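Exo-1,3/1,4-beta-glucanase (Pseudoalteromonas sp., PDB 3RRX) hydrolyses 1,3- and 1,4-beta-linked glucans from their chain ends as an exo-acting glycoside hydrolase of family 3, probably with beta-glucosidase activity. Local coordinates at residues I523-V528 with N542-F547; W536-L541 with P619-K624; S397-K402 with A549-G554; R415-G420 with S478-A483. The protein carries 1 engineered substitution. All coordinates share one frame; numbering follows the deposited sequence.

In the fold
Contacts 1, 3 and 4 lie in one six-stranded mixed sheet of the family 3 C-terminal domain, ordered 399-403, 546-551, 525-530, 482-488, 415-419, 467-470. Contact 3 pairs the first two strands, contact 1 the second and third, and contact 4 the fourth and fifth; the centres of contacts 3 and 4 are about 20 Å apart. Along the chain, contact 4 closes before contact 1 opens, and both fall between the two segments of contact 3. Contact 2, its centre about 12 Å from that of contact 1, lays residues 619-624 against helix 538-542, the connection between strands 525-530 and 546-551. The late chain thus returns to cover a crossover of this alpha/beta sheet.

Contact 1 of 4, residues I523-V528 with N542-F547; sequences IPVVTV and NASDAF
Thr-527 carries OG1 beside its backbone N (chi1 -65°), and Ser-544 does the same with OG (chi1 -56°), which brings the two hydroxyls together. Thr-527 OG1 donates to Ser-544 OG at 2.7 Å, and the serine oxygen also bonds to Glu-540 O of the preceding helix. Thr-527 CG2, on the other branch, lies 3.7 Å from Phe-547 CE1, approaching the ring obliquely, while Ser-544 OG sits in plane at the edge of the same ring.

A comparable turn of Asp-545 (chi1 -63°) places its carboxylate beside the start of the other strand. Val-525 N gives Asp-545 OD1 a nearly straight bond of 2.8 Å, met on the anti side of the carboxylate. The same oxygen accepts from a water that also donates to Ile-523 O, so side chain and solvent extend the pairing ahead of strand 546-551, which has not yet begun at Asp-545. Val-525 O is gripped twice in its carbonyl plane, by Asp-545 N at 2.9 Å and by Ala-546 N at 3.2 Å.

Parallel pairing then takes over: Thr-527 N binds Ala-546 O at 2.8 Å, and Val-526 CG2 packs on Ala-546 CB at 4.0 Å.

The arrangement is the return of a beta-alpha-beta unit, with helix 538-542 linking strands 525-530 and 546-551. Helix 510-520 covers the side of Val-525 and Thr-527 through Leu-518 and Leu-515; strand 482-488 flanks 525-530, and strand 399-403 flanks 546-551.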
loop_
_atom_site.group_PDB
_atom_site.type_symbol
_atom_site.label_atom_id
_atom_site.label_comp_id
_atom_site.label_asym_id
_atom_site.label_seq_id
_atom_site.Cartn_x
_atom_site.Cartn_y
_atom_site.Cartn_z
ATOM N N ILE A 523 -2.390 37.488 9.619
ATOM C CA ILE A 523 -2.785 36.318 10.396
ATOM C C ILE A 523 -1.678 35.269 10.294
ATOM O O ILE A 523 -1.271 34.907 9.199
ATOM C CB ILE A 523 -4.102 35.716 9.859
ATOM C CG1 ILE A 523 -5.245 36.725 9.996
ATOM C CG2 ILE A 523 -4.454 34.407 10.593
ATOM C CD1 ILE A 523 -6.465 36.373 9.171
ATOM N N PRO A 524 -1.178 34.795 11.440
ATOM C CA PRO A 524 -0.150 33.748 11.483
ATOM C C PRO A 524 -0.684 32.477 10.827
ATOM O O PRO A 524 -1.816 32.088 11.100
ATOM C CB PRO A 524 0.051 33.516 12.980
ATOM C CG PRO A 524 -0.471 34.747 13.640
ATOM C CD PRO A 524 -1.580 35.236 12.784
ATOM N N VAL A 525 0.124 31.842 9.982
ATOM C CA VAL A 525 -0.350 30.732 9.157
ATOM C C VAL A 525 0.416 29.444 9.437
ATOM O O VAL A 525 1.635 29.420 9.343
ATOM C CB VAL A 525 -0.212 31.069 7.661
ATOM C CG1 VAL A 525 -0.295 29.808 6.813
ATOM C CG2 VAL A 525 -1.266 32.114 7.241
ATOM N N VAL A 526 -0.310 28.387 9.799
ATOM C CA VAL A 526 0.267 27.056 9.934
ATOM C C VAL A 526 -0.250 26.182 8.799
ATOM O O VAL A 526 -1.455 25.914 8.708
ATOM C CB VAL A 526 -0.126 26.388 11.269
ATOM C CG1 VAL A 526 0.285 24.911 11.267
ATOM C CG2 VAL A 526 0.510 27.120 12.445
ATOM N N THR A 527 0.648 25.736 7.928
ATOM C CA THR A 527 0.219 24.972 6.764
ATOM C C THR A 527 0.370 23.474 6.991
ATOM O O THR A 527 1.444 23.000 7.377
ATOM C CB THR A 527 0.990 25.402 5.501
ATOM O OG1 THR A 527 0.652 26.760 5.190
ATOM C CG2 THR A 527 0.634 24.493 4.312
ATOM N N VAL A 528 -0.716 22.740 6.785
ATOM C CA VAL A 528 -0.677 21.278 6.825
ATOM C C VAL A 528 -0.787 20.764 5.392
ATOM O O VAL A 528 -1.811 20.952 4.734
ATOM C CB VAL A 528 -1.823 20.684 7.676
ATOM C CG1 VAL A 528 -1.764 19.139 7.654
ATOM C CG2 VAL A 528 -1.752 21.198 9.109
ATOM N N ASN A 542 7.264 30.011 1.958
ATOM C CA ASN A 542 7.488 31.428 2.248
ATOM C C ASN A 542 6.224 32.103 2.787
ATOM O O ASN A 542 6.301 33.061 3.551
ATOM C CB ASN A 542 7.957 32.170 1.004
ATOM C CG ASN A 542 9.399 31.860 0.650
ATOM O OD1 ASN A 542 10.161 31.336 1.469
ATOM N ND2 ASN A 542 9.780 32.185 -0.578
ATOM N N ALA A 543 5.062 31.599 2.379
ATOM C CA ALA A 543 3.791 32.167 2.839
ATOM C C ALA A 543 3.290 31.531 4.138
ATOM O O ALA A 543 2.161 31.782 4.558
ATOM C CB ALA A 543 2.731 32.050 1.741
ATOM N N SER A 544 4.126 30.715 4.775
ATOM C CA SER A 544 3.735 29.988 5.979
ATOM C C SER A 544 4.683 30.306 7.124
ATOM O O SER A 544 5.895 30.378 6.919
ATOM C CB SER A 544 3.778 28.472 5.729
ATOM O OG SER A 544 2.975 28.078 4.622
ATOM N N ASP A 545 4.136 30.476 8.328
ATOM C CA ASP A 545 4.958 30.579 9.537
ATOM C C ASP A 545 5.427 29.204 10.002
ATOM O O ASP A 545 6.568 29.030 10.445
ATOM C CB ASP A 545 4.169 31.280 10.645
ATOM C CG ASP A 545 3.820 32.701 10.273
ATOM O OD1 ASP A 545 2.693 32.944 9.797
ATOM O OD2 ASP A 545 4.703 33.567 10.413
ATOM N N ALA A 546 4.534 28.224 9.896
ATOM C CA ALA A 546 4.888 26.821 10.109
ATOM C C ALA A 546 4.379 25.975 8.945
ATOM O O ALA A 546 3.409 26.340 8.281
ATOM C CB ALA A 546 4.317 26.310 11.426
ATOM N N PHE A 547 5.042 24.849 8.691
ATOM C CA PHE A 547 4.677 24.003 7.564
ATOM C C PHE A 547 4.918 22.553 7.955
ATOM O O PHE A 547 6.035 22.184 8.348
ATOM C CB PHE A 547 5.521 24.389 6.350
ATOM C CG PHE A 547 5.086 23.749 5.043
ATOM C CD1 PHE A 547 4.415 24.499 4.081
ATOM C CD2 PHE A 547 5.392 22.421 4.761
ATOM C CE1 PHE A 547 4.046 23.926 2.868
ATOM C CE2 PHE A 547 5.023 21.839 3.549
ATOM C CZ PHE A 547 4.347 22.596 2.600
HETATM O O HOH W 1 1.385 35.420 8.660
#

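Contact 2 of 4, residues W536-L541 with P619-K624; sequences WVNKEL and PVLSEK
The backbones of Lys-539 and Glu-623 come closest, their CA atoms 5.7 Å apart, where the irregular segment 619-624 runs past the first turn of helix 538-542. Val-537 occupies the N-cap position, and its carbonyl receives Leu-541 N. On the other side Ser-622 OG accepts from Lys-624 N, an ST turn that bends the chain beside Trp-536.

Asn-538 makes the direct polar link. Its ND2 donates to Ser-622 O at 2.9 Å, a bond lying in both the amide plane and the carbonyl plane, with an angle of 166° at the hydrogen. The Trp-536 indole, whose NE1 binds Lys-586 O, presents its six-membered ring to the turn, with CH2 3.6 Å from Glu-623 O at the ring edge; Asn-538 CB lies over one face.

This helix is the connection of a beta-alpha-beta unit in the family 3 C-terminal domain, and the late segment covers its outer side.

Lys-539 holds CG beside its backbone N (chi1 -62°), where it meets Glu-623 CD at 3.7 Å by its aliphatic part; its NZ instead forms a salt bridge with Glu-503. Glu-623 OE2 accepts from Asn-542 ND2 and from a water that also donates to Lys-539 O. Toward the helix end, Leu-541 CD1 touches Leu-621 CD1 at 3.7 Å, their side chains meeting at a slant.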
loop_
_atom_site.group_PDB
_atom_site.type_symbol
_atom_site.label_atom_id
_atom_site.label_comp_id
_atom_site.label_asym_id
_atom_site.label_seq_id
_atom_site.Cartn_x
_atom_site.Cartn_y
_atom_site.Cartn_z
ATOM N N TRP A 536 7.981 20.616 -4.916
ATOM C CA TRP A 536 8.644 21.910 -4.793
ATOM C C TRP A 536 7.626 22.928 -4.301
ATOM O O TRP A 536 6.677 23.284 -5.018
ATOM C CB TRP A 536 9.294 22.338 -6.109
ATOM C CG TRP A 536 10.173 23.562 -5.953
ATOM C CD1 TRP A 536 11.431 23.616 -5.417
ATOM C CD2 TRP A 536 9.839 24.902 -6.331
ATOM N NE1 TRP A 536 11.900 24.915 -5.434
ATOM C CE2 TRP A 536 10.937 25.720 -5.992
ATOM C CE3 TRP A 536 8.717 25.488 -6.927
ATOM C CZ2 TRP A 536 10.951 27.092 -6.243
ATOM C CZ3 TRP A 536 8.729 26.849 -7.167
ATOM C CH2 TRP A 536 9.841 27.637 -6.825
ATOM N N VAL A 537 7.801 23.361 -3.056
ATOM C CA VAL A 537 6.827 24.250 -2.404
ATOM C C VAL A 537 7.457 25.506 -1.785
ATOM O O VAL A 537 6.946 26.038 -0.798
ATOM C CB VAL A 537 6.022 23.501 -1.304
ATOM C CG1 VAL A 537 5.060 22.482 -1.922
ATOM C CG2 VAL A 537 6.963 22.804 -0.327
ATOM N N ASN A 538 8.558 25.992 -2.361
ATOM C CA ASN A 538 9.221 27.171 -1.804
ATOM C C ASN A 538 8.273 28.358 -1.623
ATOM O O ASN A 538 8.314 29.046 -0.599
ATOM C CB ASN A 538 10.435 27.584 -2.655
ATOM C CG ASN A 538 11.596 26.598 -2.540
ATOM O OD1 ASN A 538 11.428 25.471 -2.070
ATOM N ND2 ASN A 538 12.778 27.021 -2.976
ATOM N N LYS A 539 7.421 28.602 -2.615
ATOM C CA LYS A 539 6.469 29.710 -2.533
ATOM C C LYS A 539 5.517 29.540 -1.359
ATOM O O LYS A 539 5.258 30.487 -0.611
ATOM C CB LYS A 539 5.678 29.855 -3.834
ATOM C CG LYS A 539 6.538 30.172 -5.051
ATOM C CD LYS A 539 5.740 30.063 -6.341
ATOM C CE LYS A 539 6.617 30.297 -7.565
ATOM N NZ LYS A 539 5.836 30.036 -8.814
ATOM N N GLU A 540 4.970 28.335 -1.201
ATOM C CA GLU A 540 4.021 28.097 -0.122
ATOM C C GLU A 540 4.729 28.143 1.228
ATOM O O GLU A 540 4.172 28.635 2.210
ATOM C CB GLU A 540 3.296 26.743 -0.313
ATOM C CG GLU A 540 2.329 26.720 -1.503
ATOM C CD GLU A 540 3.033 26.517 -2.836
ATOM O OE1 GLU A 540 4.248 26.229 -2.833
ATOM O OE2 GLU A 540 2.372 26.648 -3.895
ATOM N N LEU A 541 5.956 27.623 1.281
ATOM C CA LEU A 541 6.751 27.697 2.508
ATOM C C LEU A 541 6.964 29.153 2.930
ATOM O O LEU A 541 6.866 29.489 4.113
ATOM C CB LEU A 541 8.114 27.018 2.311
ATOM C CG LEU A 541 8.145 25.494 2.495
ATOM C CD1 LEU A 541 9.406 24.895 1.837
ATOM C CD2 LEU A 541 8.082 25.147 3.975
ATOM N N PRO A 619 14.586 30.639 6.677
ATOM C CA PRO A 619 14.507 31.953 6.037
ATOM C C PRO A 619 13.641 31.912 4.781
ATOM O O PRO A 619 13.272 30.837 4.300
ATOM C CB PRO A 619 15.968 32.237 5.660
ATOM C CG PRO A 619 16.562 30.877 5.444
ATOM C CD PRO A 619 15.878 29.966 6.434
ATOM N N VAL A 620 13.309 33.085 4.262
ATOM C CA VAL A 620 12.671 33.183 2.955
ATOM C C VAL A 620 13.539 32.499 1.886
ATOM O O VAL A 620 14.759 32.704 1.816
ATOM C CB VAL A 620 12.373 34.665 2.591
ATOM C CG1 VAL A 620 12.063 34.817 1.108
ATOM C CG2 VAL A 620 11.213 35.197 3.446
ATOM N N LEU A 621 12.890 31.686 1.060
ATOM C CA LEU A 621 13.561 30.832 0.090
ATOM C C LEU A 621 13.410 31.387 -1.312
ATOM O O LEU A 621 12.468 32.125 -1.595
ATOM C CB LEU A 621 12.932 29.429 0.136
ATOM C CG LEU A 621 13.009 28.699 1.476
ATOM C CD1 LEU A 621 12.124 27.435 1.450
ATOM C CD2 LEU A 621 14.461 28.365 1.835
ATOM N N SER A 622 14.328 31.020 -2.202
ATOM C CA SER A 622 14.211 31.439 -3.591
ATOM C C SER A 622 12.932 30.896 -4.215
ATOM O O SER A 622 12.588 29.719 -4.033
ATOM C CB SER A 622 15.424 30.982 -4.407
ATOM O OG SER A 622 15.160 31.114 -5.792
ATOM N N GLU A 623 12.230 31.744 -4.963
ATOM C CA GLU A 623 11.018 31.310 -5.661
ATOM C C GLU A 623 11.247 31.184 -7.165
ATOM O O GLU A 623 10.304 31.001 -7.934
ATOM C CB GLU A 623 9.840 32.248 -5.360
ATOM C CG GLU A 623 9.405 32.230 -3.897
ATOM C CD GLU A 623 8.206 33.116 -3.599
ATOM O OE1 GLU A 623 7.600 33.685 -4.534
ATOM O OE2 GLU A 623 7.862 33.245 -2.408
ATOM N N LYS A 624 12.505 31.286 -7.582
ATOM C CA LYS A 624 12.835 31.137 -8.994
ATOM C C LYS A 624 12.549 29.714 -9.476
ATOM O O LYS A 624 12.919 28.742 -8.821
ATOM C CB LYS A 624 14.303 31.474 -9.242
ATOM C CG LYS A 624 14.675 31.519 -10.713
ATOM C CD LYS A 624 16.128 31.942 -10.895
ATOM C CE LYS A 624 16.502 32.035 -12.370
ATOM N NZ LYS A 624 17.953 32.349 -12.565
HETATM O O HOH W 2 5.246 33.052 -1.343
#

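Contact 3 of 4, residues S397-K402 with A549-G554; sequences SLVLLK and AAWLPG
Val-399 and Ala-549 form an antiparallel hydrogen-bonded pair: Val-399 N donates to Ala-549 O at 2.9 Å and Ala-549 N to Val-399 O at 2.8 Å. Leu-398 CA adds a CA-H...O contact to Ala-549 O.

Other polar contacts continue the pairing towards Ser-397. Trp-551 NE1 makes a weak, strongly bent bond of 3.0 Å to Ser-397 O, which lies at the indole edge. A water donates to both Ser-397 OG and Ala-550 O, and the serine hydroxyl is also bonded to Val-394 O.

Apolar packing fills both sides of the pair. With CG1 of Val-399 anti to the backbone N (chi1 178°), CG2 falls beside that N and reaches the indole edge, 3.9 Å from Trp-551 NE1, while Ala-549 CB lies over one face of that ring. Leu-398 CD2 meets Ala-550 CB at 3.8 Å.

Further along, Leu-401 and Lys-402 both face Phe-547 in a classic beta bulge. Strand 399-403 is an outermost strand of the mixed sheet; strand 525-530 flanks 546-551 beyond it, and helix 127-133 packs on Val-399 and Trp-551 through Ala-132.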
loop_
_atom_site.group_PDB
_atom_site.type_symbol
_atom_site.label_atom_id
_atom_site.label_comp_id
_atom_site.label_asym_id
_atom_site.label_seq_id
_atom_site.Cartn_x
_atom_site.Cartn_y
_atom_site.Cartn_z
ATOM N N SER A 397 3.966 9.993 11.868
ATOM C CA SER A 397 4.294 10.191 10.457
ATOM C C SER A 397 4.570 11.661 10.098
ATOM O O SER A 397 5.231 11.944 9.094
ATOM C CB SER A 397 3.154 9.674 9.570
ATOM O OG SER A 397 2.032 10.549 9.647
ATOM N N LEU A 398 4.049 12.595 10.895
ATOM C CA LEU A 398 4.112 14.014 10.535
ATOM C C LEU A 398 5.551 14.514 10.601
ATOM O O LEU A 398 6.275 14.199 11.542
ATOM C CB LEU A 398 3.241 14.874 11.465
ATOM C CG LEU A 398 1.801 14.430 11.787
ATOM C CD1 LEU A 398 1.119 15.461 12.707
ATOM C CD2 LEU A 398 0.993 14.260 10.515
ATOM N N VAL A 399 5.958 15.301 9.608
ATOM C CA VAL A 399 7.284 15.896 9.625
ATOM C C VAL A 399 7.164 17.420 9.645
ATOM O O VAL A 399 6.561 18.028 8.752
ATOM C CB VAL A 399 8.156 15.432 8.436
ATOM C CG1 VAL A 399 9.513 16.124 8.471
ATOM C CG2 VAL A 399 8.345 13.906 8.463
ATOM N N LEU A 400 7.726 18.029 10.684
ATOM C CA LEU A 400 7.723 19.484 10.812
ATOM C C LEU A 400 8.894 20.074 10.013
ATOM O O LEU A 400 10.051 19.910 10.391
ATOM C CB LEU A 400 7.810 19.871 12.298
ATOM C CG LEU A 400 7.796 21.356 12.679
ATOM C CD1 LEU A 400 6.483 21.999 12.245
ATOM C CD2 LEU A 400 7.985 21.512 14.183
ATOM N N LEU A 401 8.589 20.742 8.902
ATOM C CA LEU A 401 9.620 21.312 8.035
ATOM C C LEU A 401 10.016 22.721 8.479
ATOM O O LEU A 401 11.176 23.114 8.353
ATOM C CB LEU A 401 9.149 21.353 6.573
ATOM C CG LEU A 401 8.817 20.002 5.913
ATOM C CD1 LEU A 401 8.392 20.215 4.464
ATOM C CD2 LEU A 401 9.988 19.019 5.979
ATOM N N LYS A 402 9.045 23.466 8.995
ATOM C CA LYS A 402 9.242 24.866 9.375
ATOM C C LYS A 402 8.337 25.181 10.561
ATOM O O LYS A 402 7.170 24.777 10.585
ATOM C CB LYS A 402 8.910 25.787 8.191
ATOM C CG LYS A 402 8.970 27.283 8.496
ATOM C CD LYS A 402 8.732 28.116 7.237
ATOM C CE LYS A 402 8.792 29.625 7.540
ATOM N NZ LYS A 402 8.595 30.412 6.286
ATOM N N ALA A 549 4.587 18.495 6.783
ATOM C CA ALA A 549 4.342 17.457 5.794
ATOM C C ALA A 549 3.565 16.346 6.486
ATOM O O ALA A 549 4.110 15.640 7.336
ATOM C CB ALA A 549 5.655 16.922 5.226
ATOM N N ALA A 550 2.289 16.209 6.134
ATOM C CA ALA A 550 1.420 15.221 6.774
ATOM C C ALA A 550 1.195 13.988 5.894
ATOM O O ALA A 550 0.550 13.025 6.318
ATOM C CB ALA A 550 0.061 15.869 7.169
ATOM N N TRP A 551 1.702 14.032 4.665
ATOM C CA TRP A 551 1.610 12.886 3.752
ATOM C C TRP A 551 0.140 12.546 3.483
ATOM O O TRP A 551 -0.654 13.451 3.227
ATOM C CB TRP A 551 2.413 11.689 4.295
ATOM C CG TRP A 551 3.786 12.122 4.809
ATOM C CD1 TRP A 551 4.213 12.119 6.109
ATOM C CD2 TRP A 551 4.878 12.646 4.030
ATOM N NE1 TRP A 551 5.513 12.578 6.180
ATOM C CE2 TRP A 551 5.937 12.917 4.920
ATOM C CE3 TRP A 551 5.060 12.908 2.665
ATOM C CZ2 TRP A 551 7.160 13.456 4.493
ATOM C CZ3 TRP A 551 6.286 13.433 2.236
ATOM C CH2 TRP A 551 7.320 13.692 3.149
ATOM N N LEU A 552 -0.221 11.268 3.517
ATOM C CA LEU A 552 -1.611 10.858 3.325
ATOM C C LEU A 552 -2.048 10.056 4.544
ATOM O O LEU A 552 -2.042 8.826 4.515
ATOM C CB LEU A 552 -1.760 10.011 2.050
ATOM C CG LEU A 552 -1.355 10.748 0.770
ATOM C CD1 LEU A 552 -1.222 9.800 -0.423
ATOM C CD2 LEU A 552 -2.318 11.914 0.462
ATOM N N PRO A 553 -2.422 10.756 5.627
ATOM C CA PRO A 553 -2.580 10.137 6.951
ATOM C C PRO A 553 -3.672 9.074 7.104
ATOM O O PRO A 553 -3.602 8.308 8.066
ATOM C CB PRO A 553 -2.866 11.331 7.872
ATOM C CG PRO A 553 -3.271 12.446 6.974
ATOM C CD PRO A 553 -2.569 12.226 5.678
ATOM N N GLY A 554 -4.643 9.003 6.199
ATOM C CA GLY A 554 -5.666 7.965 6.312
ATOM C C GLY A 554 -6.898 8.421 7.087
ATOM O O GLY A 554 -7.228 9.600 7.077
HETATM O O HOH W 3 0.755 10.369 7.199
#

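Contact 4 of 4, residues R415-G420 with S478-A483; sequences RILVAG and SKPDVA
The Arg-415 guanidinium lies against Ser-478, approached obliquely, with NH1 3.5 Å from Ser-478 CB. The Asp-481 carboxylate is met from above its plane by Arg-415 N, which donates to OD2 at 2.9 Å. These groups sit where strands 415-419 and 482-488 begin to pair in parallel within the mixed sheet of the family 3 C-terminal domain.

The arginine chain runs extended as far as CD, 3.5 Å from Lys-479 O, and there bends at chi3 (-48°), which carries the guanidinium over to Ser-478. Asp-481 holds the strand start by two bonds, since its own N donates to Arg-415 O at 2.8 Å while its side chain takes the arginine N-H. Side chain and backbone together therefore clasp one residue of the partner strand.

Regular pairing follows with Leu-417 N to Val-482 O at 3.1 Å. On one face Ile-416 CG1 lies side by side with Val-482 CG1; on the other Leu-417 packs against Pro-480 and Ala-483, and helix 510-520 covers this side through Leu-518. Strand 467-470 borders 415-419 along its other edge. Pro-480 touches the leucine close to its backbone, CG standing 3.7 Å from Leu-417 CB.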
loop_
_atom_site.group_PDB
_atom_site.type_symbol
_atom_site.label_atom_id
_atom_site.label_comp_id
_atom_site.label_asym_id
_atom_site.label_seq_id
_atom_site.Cartn_x
_atom_site.Cartn_y
_atom_site.Cartn_z
ATOM N N ARG A 415 -8.478 31.192 19.453
ATOM C CA ARG A 415 -9.449 31.296 18.370
ATOM C C ARG A 415 -8.764 30.920 17.061
ATOM O O ARG A 415 -7.831 31.601 16.610
ATOM C CB ARG A 415 -10.019 32.707 18.270
ATOM C CG ARG A 415 -11.031 32.874 17.150
ATOM C CD ARG A 415 -11.518 34.310 17.053
ATOM N NE ARG A 415 -11.912 34.840 18.356
ATOM C CZ ARG A 415 -13.148 34.804 18.838
ATOM N NH1 ARG A 415 -14.129 34.261 18.128
ATOM N NH2 ARG A 415 -13.407 35.316 20.036
ATOM N N ILE A 416 -9.230 29.832 16.456
ATOM C CA ILE A 416 -8.566 29.260 15.291
ATOM C C ILE A 416 -9.481 29.242 14.078
ATOM O O ILE A 416 -10.671 28.930 14.181
ATOM C CB ILE A 416 -8.097 27.825 15.602
ATOM C CG1 ILE A 416 -7.108 27.848 16.770
ATOM C CG2 ILE A 416 -7.481 27.146 14.361
ATOM C CD1 ILE A 416 -6.740 26.473 17.285
ATOM N N LEU A 417 -8.922 29.599 12.932
ATOM C CA LEU A 417 -9.594 29.412 11.654
ATOM C C LEU A 417 -8.953 28.235 10.929
ATOM O O LEU A 417 -7.730 28.176 10.807
ATOM C CB LEU A 417 -9.433 30.652 10.790
ATOM C CG LEU A 417 -9.933 30.574 9.343
ATOM C CD1 LEU A 417 -11.466 30.489 9.301
ATOM C CD2 LEU A 417 -9.448 31.797 8.575
ATOM N N VAL A 418 -9.764 27.295 10.452
ATOM C CA VAL A 418 -9.229 26.198 9.645
ATOM C C VAL A 418 -9.731 26.396 8.228
ATOM O O VAL A 418 -10.940 26.494 8.002
ATOM C CB VAL A 418 -9.670 24.817 10.166
ATOM C CG1 VAL A 418 -8.977 23.699 9.377
ATOM C CG2 VAL A 418 -9.354 24.688 11.651
ATOM N N ALA A 419 -8.798 26.470 7.285
ATOM C CA ALA A 419 -9.116 26.799 5.906
ATOM C C ALA A 419 -8.391 25.838 4.980
ATOM O O ALA A 419 -7.649 24.966 5.437
ATOM C CB ALA A 419 -8.697 28.264 5.597
ATOM N N GLY A 420 -8.606 25.991 3.679
ATOM C CA GLY A 420 -7.935 25.144 2.703
ATOM C C GLY A 420 -8.858 24.029 2.250
ATOM O O GLY A 420 -9.707 23.568 3.005
ATOM N N SER A 478 -14.878 36.776 13.107
ATOM C CA SER A 478 -13.972 37.222 14.157
ATOM C C SER A 478 -12.548 36.875 13.748
ATOM O O SER A 478 -12.243 35.714 13.486
ATOM C CB SER A 478 -14.309 36.542 15.485
ATOM O OG SER A 478 -15.690 36.658 15.787
ATOM N N LYS A 479 -11.677 37.874 13.679
ATOM C CA LYS A 479 -10.302 37.627 13.256
ATOM C C LYS A 479 -9.626 36.606 14.167
ATOM O O LYS A 479 -9.622 36.765 15.390
ATOM C CB LYS A 479 -9.508 38.925 13.240
ATOM C CG LYS A 479 -8.168 38.805 12.556
ATOM C CD LYS A 479 -7.506 40.164 12.435
ATOM C CE LYS A 479 -6.668 40.254 11.171
ATOM N NZ LYS A 479 -5.965 41.567 11.051
ATOM N N PRO A 480 -9.053 35.542 13.577
ATOM C CA PRO A 480 -8.496 34.470 14.407
ATOM C C PRO A 480 -7.102 34.802 14.922
ATOM O O PRO A 480 -6.426 35.671 14.369
ATOM C CB PRO A 480 -8.424 33.280 13.434
ATOM C CG PRO A 480 -8.175 33.914 12.109
ATOM C CD PRO A 480 -8.917 35.255 12.137
ATOM N N ASP A 481 -6.681 34.104 15.971
ATOM C CA ASP A 481 -5.315 34.194 16.460
ATOM C C ASP A 481 -4.336 33.510 15.501
ATOM O O ASP A 481 -3.169 33.886 15.419
ATOM C CB ASP A 481 -5.216 33.529 17.828
ATOM C CG ASP A 481 -6.108 34.190 18.855
ATOM O OD1 ASP A 481 -6.236 35.429 18.821
ATOM O OD2 ASP A 481 -6.670 33.472 19.698
ATOM N N VAL A 482 -4.818 32.498 14.788
ATOM C CA VAL A 482 -3.981 31.728 13.866
ATOM C C VAL A 482 -4.874 31.013 12.859
ATOM O O VAL A 482 -6.031 30.699 13.160
ATOM C CB VAL A 482 -3.106 30.695 14.622
ATOM C CG1 VAL A 482 -3.971 29.707 15.393
ATOM C CG2 VAL A 482 -2.150 29.952 13.659
ATOM N N ALA A 483 -4.353 30.786 11.657
ATOM C CA ALA A 483 -5.073 30.010 10.655
ATOM C C ALA A 483 -4.312 28.715 10.387
ATOM O O ALA A 483 -3.114 28.741 10.106
ATOM C CB ALA A 483 -5.234 30.805 9.368
#